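Local coordinates for SPT6 (Antonospora locustae, PDB 2XP1), which is a transcription elongation factor and histone chaperone whose tandem SH2 domains enable its interaction with RNA polymerase II, at residues 33-38 and 50-55; 102-107 and 127-132. All coordinates share one frame; numbering follows the deposited sequence.

From the N terminus, contact 1 comes first and closes a beta hairpin, strands 36-40 and 46-52, within the first sheet. The chain then completes that sheet and runs through helix 80-100, which packs on both contacts, before contact 2 closes a longer loop holding helix 112-116 and ties 102-107 to an outermost strand of the second sheet. The loops follow in series, neither nested nor crossed. With centres about 17 Å apart, the contacts nevertheless touch: the Phe53 ring meets Phe129 edge-to-face, and Ala54 packs near the Arg131 guanidinium, whose salt bridge to Asp56 lies just beyond 50-55.

Contact 1: 33-38 and 50-55; sequences TDDFLI and VIKFAS
Leu37 and Val50 form the hydrogen-bonded pair of this antiparallel hairpin, and Phe36 and Ile51 the adjoining non-hydrogen-bonded pair. The backbone bonds come first. Val50 N reaches Leu37 O at 2.9 Å and almost straight (176°), while Leu37 N returns the bond to Val50 O. Lys52 N adds a third, 2.8 Å from Asp35 O, carrying the hydrogen bonding one residue ahead of strand 36-40.

The apolar contacts divide between the two faces of the sheet. On one, Leu37 and Val50 lie side by side, CD1 of Leu37 3.9 Å from CG2 of Val50, and both also pack on Leu29 of helix 22-31. On the other, CB of Phe36 meets CG1 of Ile51 at 4.2 Å. The first torsion of Phe36 (chi1 71°) sets its CG between the backbone N and the carbonyl carbon, and the ring leads away from Ile51 to rest on Val88 and Leu92 of helix 80-100.

The polar side-chain contact belongs to Lys52. Its chain bends at CG-CD (chi3 75°), bringing NZ to 3.0 Å from Asp34 O, tilted out of that carbonyl's plane; the same ammonium also bonds Leu29 O near the C-terminal end of helix 22-31. Two carbonyls thus share one cation, and the carboxylate of Asp35, 4.8 Å away from OD1 to NZ, may add a favourable field. A methionine in its place would probably leave both carbonyls without this donor and the loop at Asp34 less firmly held to the strand.

The general lesson is that of the SH2 core, a central sheet flanked by helices. Here Phe36, Leu37 and Ile38 begin an FLVR-like sequence, which in canonical SH2 domains supplies the phosphotyrosine-binding arginine.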
ATOM      1  N   THR A  33     -18.610  24.055  -0.112  1.00 67.82           N
ATOM      2  CA  THR A  33     -18.604  23.001   0.923  1.00 66.38           C
ATOM      3  C   THR A  33     -17.894  21.736   0.398  1.00 61.14           C
ATOM      4  O   THR A  33     -17.449  20.903   1.194  1.00 59.73           O
ATOM      5  CB  THR A  33     -20.051  22.620   1.441  1.00 69.65           C
ATOM      6  OG1 THR A  33     -20.944  22.396   0.335  1.00 69.61           O
ATOM      7  CG2 THR A  33     -20.619  23.691   2.350  1.00 74.66           C
ATOM      8  N   ASP A  34     -17.818  21.605  -0.935  1.00 58.29           N
ATOM      9  CA  ASP A  34     -17.165  20.467  -1.616  1.00 53.92           C
ATOM     10  C   ASP A  34     -15.739  20.241  -1.122  1.00 51.40           C
ATOM     11  O   ASP A  34     -14.992  21.201  -0.885  1.00 51.14           O
ATOM     12  CB  ASP A  34     -17.077  20.689  -3.139  1.00 52.95           C
ATOM     13  CG  ASP A  34     -18.433  20.738  -3.829  1.00 55.13           C
ATOM     14  OD1 ASP A  34     -19.462  20.665  -3.124  1.00 60.00           O
ATOM     15  OD2 ASP A  34     -18.460  20.889  -5.081  1.00 53.46           O
ATOM     16  N   ASP A  35     -15.367  18.966  -0.996  1.00 48.80           N
ATOM     17  CA  ASP A  35     -14.067  18.574  -0.480  1.00 46.51           C
ATOM     18  C   ASP A  35     -13.072  18.255  -1.578  1.00 43.31           C
ATOM     19  O   ASP A  35     -11.866  18.243  -1.300  1.00 41.31           O
ATOM     20  CB  ASP A  35     -14.216  17.322   0.366  1.00 47.80           C
ATOM     21  CG  ASP A  35     -14.796  17.608   1.730  1.00 53.25           C
ATOM     22  OD1 ASP A  35     -14.849  18.803   2.135  1.00 54.63           O
ATOM     23  OD2 ASP A  35     -15.195  16.618   2.384  1.00 57.80           O
ATOM     24  N   PHE A  36     -13.569  17.958  -2.796  1.00 40.86           N
ATOM     25  CA  PHE A  36     -12.725  17.573  -3.943  1.00 37.91           C
ATOM     26  C   PHE A  36     -13.461  17.759  -5.267  1.00 37.70           C
ATOM     27  O   PHE A  36     -14.669  17.909  -5.310  1.00 38.54           O
ATOM     28  CB  PHE A  36     -12.313  16.106  -3.826  1.00 36.95           C
ATOM     29  CG  PHE A  36     -13.443  15.166  -4.050  1.00 37.95           C
ATOM     30  CD1 PHE A  36     -13.692  14.669  -5.316  1.00 41.32           C
ATOM     31  CD2 PHE A  36     -14.265  14.792  -2.997  1.00 41.44           C
ATOM     32  CE1 PHE A  36     -14.752  13.796  -5.549  1.00 45.23           C
ATOM     33  CE2 PHE A  36     -15.329  13.928  -3.205  1.00 45.54           C
ATOM     34  CZ  PHE A  36     -15.579  13.427  -4.493  1.00 45.62           C
ATOM     35  N   LEU A  37     -12.726  17.751  -6.358  1.00 36.51           N
ATOM     36  CA  LEU A  37     -13.365  17.789  -7.683  1.00 37.30           C
ATOM     37  C   LEU A  37     -12.315  17.195  -8.547  1.00 35.71           C
ATOM     38  O   LEU A  37     -11.237  16.893  -8.058  1.00 35.86           O
ATOM     39  CB  LEU A  37     -13.670  19.232  -8.132  1.00 37.87           C
ATOM     40  CG  LEU A  37     -12.543  20.272  -8.032  1.00 39.28           C
ATOM     41  CD1 LEU A  37     -11.599  20.123  -9.169  1.00 35.08           C
ATOM     42  CD2 LEU A  37     -13.111  21.745  -7.972  1.00 37.55           C
ATOM     43  N   ILE A  38     -12.624  17.013  -9.812  1.00 35.38           N
ATOM     44  CA  ILE A  38     -11.652  16.567 -10.783  1.00 34.64           C
ATOM     45  C   ILE A  38     -11.590  17.680 -11.786  1.00 36.48           C
ATOM     46  O   ILE A  38     -12.633  18.175 -12.215  1.00 37.79           O
ATOM     47  CB  ILE A  38     -12.168  15.307 -11.426  1.00 34.86           C
ATOM     48  CG1 ILE A  38     -12.143  14.188 -10.386  1.00 33.38           C
ATOM     49  CG2 ILE A  38     -11.466  14.976 -12.727  1.00 33.67           C
ATOM     50  CD1 ILE A  38     -12.922  13.039 -10.821  1.00 34.07           C
ATOM     51  N   VAL A  50      -8.437  16.940  -7.314  1.00 33.76           N
ATOM     52  CA  VAL A  50      -8.012  17.985  -6.401  1.00 33.51           C
ATOM     53  C   VAL A  50      -8.832  17.720  -5.138  1.00 34.22           C
ATOM     54  O   VAL A  50     -10.061  17.695  -5.183  1.00 34.03           O
ATOM     55  CB  VAL A  50      -8.295  19.415  -6.960  1.00 35.27           C
ATOM     56  CG1 VAL A  50      -7.657  20.520  -6.068  1.00 35.85           C
ATOM     57  CG2 VAL A  50      -7.792  19.572  -8.417  1.00 32.91           C
ATOM     58  N   ILE A  51      -8.120  17.478  -4.030  1.00 34.33           N
ATOM     59  CA  ILE A  51      -8.693  17.323  -2.694  1.00 35.43           C
ATOM     60  C   ILE A  51      -8.253  18.501  -1.807  1.00 37.41           C
ATOM     61  O   ILE A  51      -7.055  18.787  -1.695  1.00 38.53           O
ATOM     62  CB  ILE A  51      -8.216  16.029  -2.034  1.00 34.95           C
ATOM     63  CG1 ILE A  51      -8.453  14.804  -2.955  1.00 33.41           C
ATOM     64  CG2 ILE A  51      -8.927  15.814  -0.752  1.00 34.85           C
ATOM     65  CD1 ILE A  51      -7.824  13.493  -2.436  1.00 30.96           C
ATOM     66  N   LYS A  52      -9.210  19.190  -1.196  1.00 38.95           N
ATOM     67  CA  LYS A  52      -8.931  20.290  -0.276  1.00 41.33           C
ATOM     68  C   LYS A  52      -8.574  19.695   1.092  1.00 41.11           C
ATOM     69  O   LYS A  52      -9.409  19.068   1.739  1.00 42.23           O
ATOM     70  CB  LYS A  52     -10.184  21.179  -0.167  1.00 43.45           C
ATOM     71  CG  LYS A  52     -10.268  22.057   1.076  1.00 46.71           C
ATOM     72  CD  LYS A  52     -11.440  23.066   1.031  1.00 50.00           C
ATOM     73  CE  LYS A  52     -12.804  22.408   1.286  1.00 49.70           C
ATOM     74  NZ  LYS A  52     -13.960  23.348   0.931  1.00 54.24           N
ATOM     75  N   PHE A  53      -7.330  19.842   1.524  1.00 40.99           N
ATOM     76  CA  PHE A  53      -6.944  19.311   2.846  1.00 40.63           C
ATOM     77  C   PHE A  53      -7.330  20.296   3.928  1.00 43.86           C
ATOM     78  O   PHE A  53      -7.772  19.883   5.005  1.00 46.02           O
ATOM     79  CB  PHE A  53      -5.461  18.967   2.896  1.00 39.49           C
ATOM     80  CG  PHE A  53      -5.171  17.552   2.495  1.00 36.26           C
ATOM     81  CD1 PHE A  53      -5.864  16.961   1.442  1.00 34.89           C
ATOM     82  CD2 PHE A  53      -4.184  16.829   3.119  1.00 36.14           C
ATOM     83  CE1 PHE A  53      -5.597  15.658   1.059  1.00 33.75           C
ATOM     84  CE2 PHE A  53      -3.930  15.507   2.753  1.00 31.49           C
ATOM     85  CZ  PHE A  53      -4.625  14.938   1.733  1.00 32.94           C
ATOM     86  N   ALA A  54      -7.203  21.583   3.601  1.00 44.22           N
ATOM     87  CA  ALA A  54      -7.498  22.705   4.467  1.00 48.13           C
ATOM     88  C   ALA A  54      -7.581  23.902   3.532  1.00 49.78           C
ATOM     89  O   ALA A  54      -7.144  23.823   2.374  1.00 48.04           O
ATOM     90  CB  ALA A  54      -6.381  22.921   5.488  1.00 48.21           C
ATOM     91  N   SER A  55      -8.151  24.985   4.048  1.00 53.68           N
ATOM     92  CA  SER A  55      -8.318  26.276   3.362  1.00 56.93           C
ATOM     93  C   SER A  55      -7.250  26.688   2.339  1.00 56.35           C
ATOM     94  O   SER A  55      -7.563  27.318   1.322  1.00 57.99           O
ATOM     95  CB  SER A  55      -8.393  27.379   4.412  1.00 61.24           C
ATOM     96  OG  SER A  55      -9.556  27.262   5.209  1.00 65.42           O
TER

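Contact 2: 102-107 and 127-132; sequences AKYFNS and FYFSRK. With SO4 (sulfate ion), chain C.
Tyr104 and Phe127 make a single backbone bridge, by which the loop leaving helix 80-100 runs alongside strand 124-129, an outermost strand of the antiparallel sheet, in nearly the same direction. Two hydrogen bonds secure it: Phe127 N to Lys103 O, and Phe105 N to Phe127 O at 2.7 Å, the latter almost straight (176°).

Tyr104 carries the side-chain contact. Its ring runs along the strand because chi1 (179°) turns CG away from the backbone N, and it crosses the side chain of Phe129 at about a right angle, ring planes 65° apart, CE1 of Tyr104 3.5 Å from CE1 of Phe129. Lys103 CB meets the edge of the Phe127 ring.

A water joins the parts, 2.6 Å from Tyr104 OH; it donates to Phe105 O and accepts from Phe129 N and Arg131 NH1. The Arg131 guanidinium is turned to this water, to Phe129 O (2.6 Å from NH1, near the group's plane) and to Asp56 in a salt bridge, with NH2 weakly bonded to Asn106 O.

Past the strand, a sulfate, probably from the crystallisation liquor, accepts from Ser130 OG at 2.6 Å and from the backbone N of Arg131 and Lys132, with Thr138 and Tyr150 completing the grip. Hydroxyls and backbone N-H groups can thus hold a tetrahedral anion, which may resemble phosphate binding but does not demonstrate it.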
ATOM      1  N   ALA A 102      -7.605  15.729  19.259  1.00 66.53           N
ATOM      2  CA  ALA A 102      -7.173  16.644  20.301  1.00 69.06           C
ATOM      3  C   ALA A 102      -5.905  17.415  19.893  1.00 67.23           C
ATOM      4  O   ALA A 102      -5.855  18.632  20.077  1.00 69.28           O
ATOM      5  CB  ALA A 102      -6.954  15.891  21.634  1.00 71.48           C
ATOM      6  N   LYS A 103      -4.921  16.715  19.305  1.00 64.15           N
ATOM      7  CA  LYS A 103      -3.587  17.264  19.020  1.00 63.10           C
ATOM      8  C   LYS A 103      -3.408  17.936  17.640  1.00 60.74           C
ATOM      9  O   LYS A 103      -2.315  18.415  17.323  1.00 59.50           O
ATOM     10  CB  LYS A 103      -2.506  16.180  19.216  1.00 61.66           C
ATOM     11  CG  LYS A 103      -2.381  15.631  20.622  1.00 65.56           C
ATOM     12  CD  LYS A 103      -1.499  16.515  21.496  1.00 69.10           C
ATOM     13  CE  LYS A 103      -2.298  17.514  22.309  1.00 72.99           C
ATOM     14  NZ  LYS A 103      -2.867  16.906  23.559  1.00 76.79           N
ATOM     15  N   TYR A 104      -4.468  17.964  16.827  1.00 60.49           N
ATOM     16  CA  TYR A 104      -4.447  18.681  15.547  1.00 58.31           C
ATOM     17  C   TYR A 104      -4.657  20.190  15.691  1.00 60.63           C
ATOM     18  O   TYR A 104      -5.583  20.615  16.385  1.00 62.68           O
ATOM     19  CB  TYR A 104      -5.532  18.143  14.639  1.00 57.63           C
ATOM     20  CG  TYR A 104      -5.596  18.844  13.298  1.00 56.46           C
ATOM     21  CD1 TYR A 104      -4.800  18.413  12.230  1.00 52.11           C
ATOM     22  CD2 TYR A 104      -6.448  19.942  13.098  1.00 57.17           C
ATOM     23  CE1 TYR A 104      -4.855  19.048  10.986  1.00 52.71           C
ATOM     24  CE2 TYR A 104      -6.512  20.589  11.847  1.00 56.89           C
ATOM     25  CZ  TYR A 104      -5.718  20.135  10.796  1.00 54.55           C
ATOM     26  OH  TYR A 104      -5.769  20.762   9.557  1.00 54.14           O
ATOM     27  N   PHE A 105      -3.819  20.982  15.014  1.00 59.64           N
ATOM     28  CA  PHE A 105      -4.061  22.423  14.828  1.00 62.69           C
ATOM     29  C   PHE A 105      -4.161  22.798  13.352  1.00 61.71           C
ATOM     30  O   PHE A 105      -3.573  22.136  12.503  1.00 57.88           O
ATOM     31  CB  PHE A 105      -2.967  23.271  15.481  1.00 64.10           C
ATOM     32  CG  PHE A 105      -2.920  23.144  16.958  1.00 66.78           C
ATOM     33  CD1 PHE A 105      -2.249  22.080  17.553  1.00 64.75           C
ATOM     34  CD2 PHE A 105      -3.575  24.077  17.769  1.00 70.98           C
ATOM     35  CE1 PHE A 105      -2.226  21.942  18.932  1.00 68.06           C
ATOM     36  CE2 PHE A 105      -3.555  23.956  19.150  1.00 73.93           C
ATOM     37  CZ  PHE A 105      -2.875  22.888  19.739  1.00 72.60           C
ATOM     38  N   ASN A 106      -4.885  23.887  13.076  1.00 65.75           N
ATOM     39  CA  ASN A 106      -5.071  24.456  11.723  1.00 67.01           C
ATOM     40  C   ASN A 106      -3.918  25.257  11.158  1.00 67.90           C
ATOM     41  O   ASN A 106      -3.777  25.350   9.939  1.00 66.15           O
ATOM     42  CB  ASN A 106      -6.312  25.338  11.662  1.00 70.90           C
ATOM     43  CG  ASN A 106      -7.571  24.539  11.431  1.00 72.34           C
ATOM     44  OD1 ASN A 106      -8.388  24.372  12.357  1.00 77.07           O
ATOM     45  ND2 ASN A 106      -7.735  24.012  10.199  1.00 70.25           N
ATOM     46  N   SER A 107      -3.094  25.856  12.006  1.00 71.20           N
ATOM     47  CA  SER A 107      -1.869  26.426  11.462  1.00 72.90           C
ATOM     48  C   SER A 107      -0.637  26.118  12.310  1.00 73.63           C
ATOM     49  O   SER A 107      -0.730  26.003  13.542  1.00 75.11           O
ATOM     50  CB  SER A 107      -2.011  27.928  11.148  1.00 76.54           C
ATOM     51  OG  SER A 107      -1.303  28.749  12.067  1.00 80.89           O
ATOM     52  N   PHE A 127       0.085  18.512  15.760  1.00 46.94           N
ATOM     53  CA  PHE A 127      -0.036  18.089  14.355  1.00 44.77           C
ATOM     54  C   PHE A 127      -0.679  19.201  13.553  1.00 45.00           C
ATOM     55  O   PHE A 127      -1.601  19.822  14.020  1.00 46.17           O
ATOM     56  CB  PHE A 127      -0.917  16.848  14.185  1.00 43.28           C
ATOM     57  CG  PHE A 127      -0.371  15.620  14.796  1.00 42.99           C
ATOM     58  CD1 PHE A 127      -0.595  15.344  16.153  1.00 46.55           C
ATOM     59  CD2 PHE A 127       0.316  14.700  14.015  1.00 41.23           C
ATOM     60  CE1 PHE A 127      -0.108  14.193  16.749  1.00 47.86           C
ATOM     61  CE2 PHE A 127       0.821  13.530  14.572  1.00 45.86           C
ATOM     62  CZ  PHE A 127       0.602  13.261  15.977  1.00 47.54           C
ATOM     63  N   TYR A 128      -0.179  19.416  12.335  1.00 44.36           N
ATOM     64  CA  TYR A 128      -0.754  20.345  11.380  1.00 44.59           C
ATOM     65  C   TYR A 128      -0.400  19.914   9.963  1.00 43.48           C
ATOM     66  O   TYR A 128       0.599  19.239   9.757  1.00 42.90           O
ATOM     67  CB  TYR A 128      -0.286  21.764  11.657  1.00 47.03           C
ATOM     68  CG  TYR A 128       1.216  21.971  11.824  1.00 49.03           C
ATOM     69  CD1 TYR A 128       2.019  22.329  10.728  1.00 49.50           C
ATOM     70  CD2 TYR A 128       1.823  21.856  13.079  1.00 51.82           C
ATOM     71  CE1 TYR A 128       3.379  22.545  10.872  1.00 51.59           C
ATOM     72  CE2 TYR A 128       3.192  22.070  13.235  1.00 54.05           C
ATOM     73  CZ  TYR A 128       3.953  22.411  12.123  1.00 54.38           C
ATOM     74  OH  TYR A 128       5.297  22.622  12.257  1.00 59.39           O
ATOM     75  N   PHE A 129      -1.234  20.262   8.992  1.00 43.71           N
ATOM     76  CA  PHE A 129      -0.953  19.881   7.608  1.00 42.54           C
ATOM     77  C   PHE A 129       0.176  20.713   7.115  1.00 43.54           C
ATOM     78  O   PHE A 129       0.264  21.878   7.467  1.00 44.77           O
ATOM     79  CB  PHE A 129      -2.163  20.105   6.709  1.00 41.83           C
ATOM     80  CG  PHE A 129      -3.198  19.057   6.884  1.00 41.17           C
ATOM     81  CD1 PHE A 129      -4.426  19.373   7.391  1.00 41.83           C
ATOM     82  CD2 PHE A 129      -2.920  17.743   6.596  1.00 38.34           C
ATOM     83  CE1 PHE A 129      -5.382  18.404   7.566  1.00 41.43           C
ATOM     84  CE2 PHE A 129      -3.861  16.777   6.810  1.00 39.68           C
ATOM     85  CZ  PHE A 129      -5.106  17.124   7.306  1.00 38.85           C
ATOM     86  N   SER A 130       1.017  20.084   6.301  1.00 42.79           N
ATOM     87  CA  SER A 130       2.155  20.739   5.648  1.00 44.94           C
ATOM     88  C   SER A 130       1.664  21.583   4.493  1.00 46.40           C
ATOM     89  O   SER A 130       0.853  21.113   3.682  1.00 43.88           O
ATOM     90  CB  SER A 130       3.135  19.683   5.065  1.00 43.77           C
ATOM     91  OG  SER A 130       4.229  20.327   4.382  1.00 44.45           O
ATOM     92  N   ARG A 131       2.200  22.804   4.405  1.00 50.53           N
ATOM     93  CA  ARG A 131       1.995  23.696   3.255  1.00 53.02           C
ATOM     94  C   ARG A 131       3.142  23.548   2.226  1.00 54.10           C
ATOM     95  O   ARG A 131       2.937  23.754   1.017  1.00 55.12           O
ATOM     96  CB  ARG A 131       1.862  25.154   3.721  1.00 56.27           C
ATOM     97  CG  ARG A 131       0.469  25.536   4.236  1.00 57.69           C
ATOM     98  CD  ARG A 131       0.085  24.867   5.587  1.00 59.43           C
ATOM     99  NE  ARG A 131      -1.250  25.297   6.008  1.00 58.29           N
ATOM    100  CZ  ARG A 131      -2.018  24.738   6.948  1.00 56.85           C
ATOM    101  NH1 ARG A 131      -1.636  23.682   7.679  1.00 50.81           N
ATOM    102  NH2 ARG A 131      -3.213  25.275   7.155  1.00 58.63           N
ATOM    103  N   LYS A 132       4.334  23.188   2.703  1.00 54.82           N
ATOM    104  CA  LYS A 132       5.478  22.937   1.831  1.00 56.23           C
ATOM    105  C   LYS A 132       5.249  21.674   1.023  1.00 53.66           C
ATOM    106  O   LYS A 132       5.663  21.599  -0.141  1.00 55.14           O
ATOM    107  CB  LYS A 132       6.782  22.840   2.635  1.00 57.89           C
ATOM    108  CG  LYS A 132       7.023  24.005   3.573  1.00 62.29           C
ATOM    109  CD  LYS A 132       8.515  24.153   3.943  1.00 68.80           C
ATOM    110  CE  LYS A 132       8.753  25.283   4.969  1.00 72.78           C
ATOM    111  NZ  LYS A 132      10.151  25.828   5.004  1.00 75.41           N
TER
HETATM  112  S   SO4 C 980       5.697  22.557   6.568  1.00 85.77           S
HETATM  113  O1  SO4 C 980       6.839  23.396   6.947  1.00 89.17           O
HETATM  114  O2  SO4 C 980       4.747  23.370   5.795  1.00 87.16           O
HETATM  115  O3  SO4 C 980       5.018  22.047   7.753  1.00 85.17           O
HETATM  116  O4  SO4 C 980       6.175  21.426   5.786  1.00 84.14           O
HETATM  117  O   HOH W   1      -3.469  22.017   9.680  1.00 46.31           O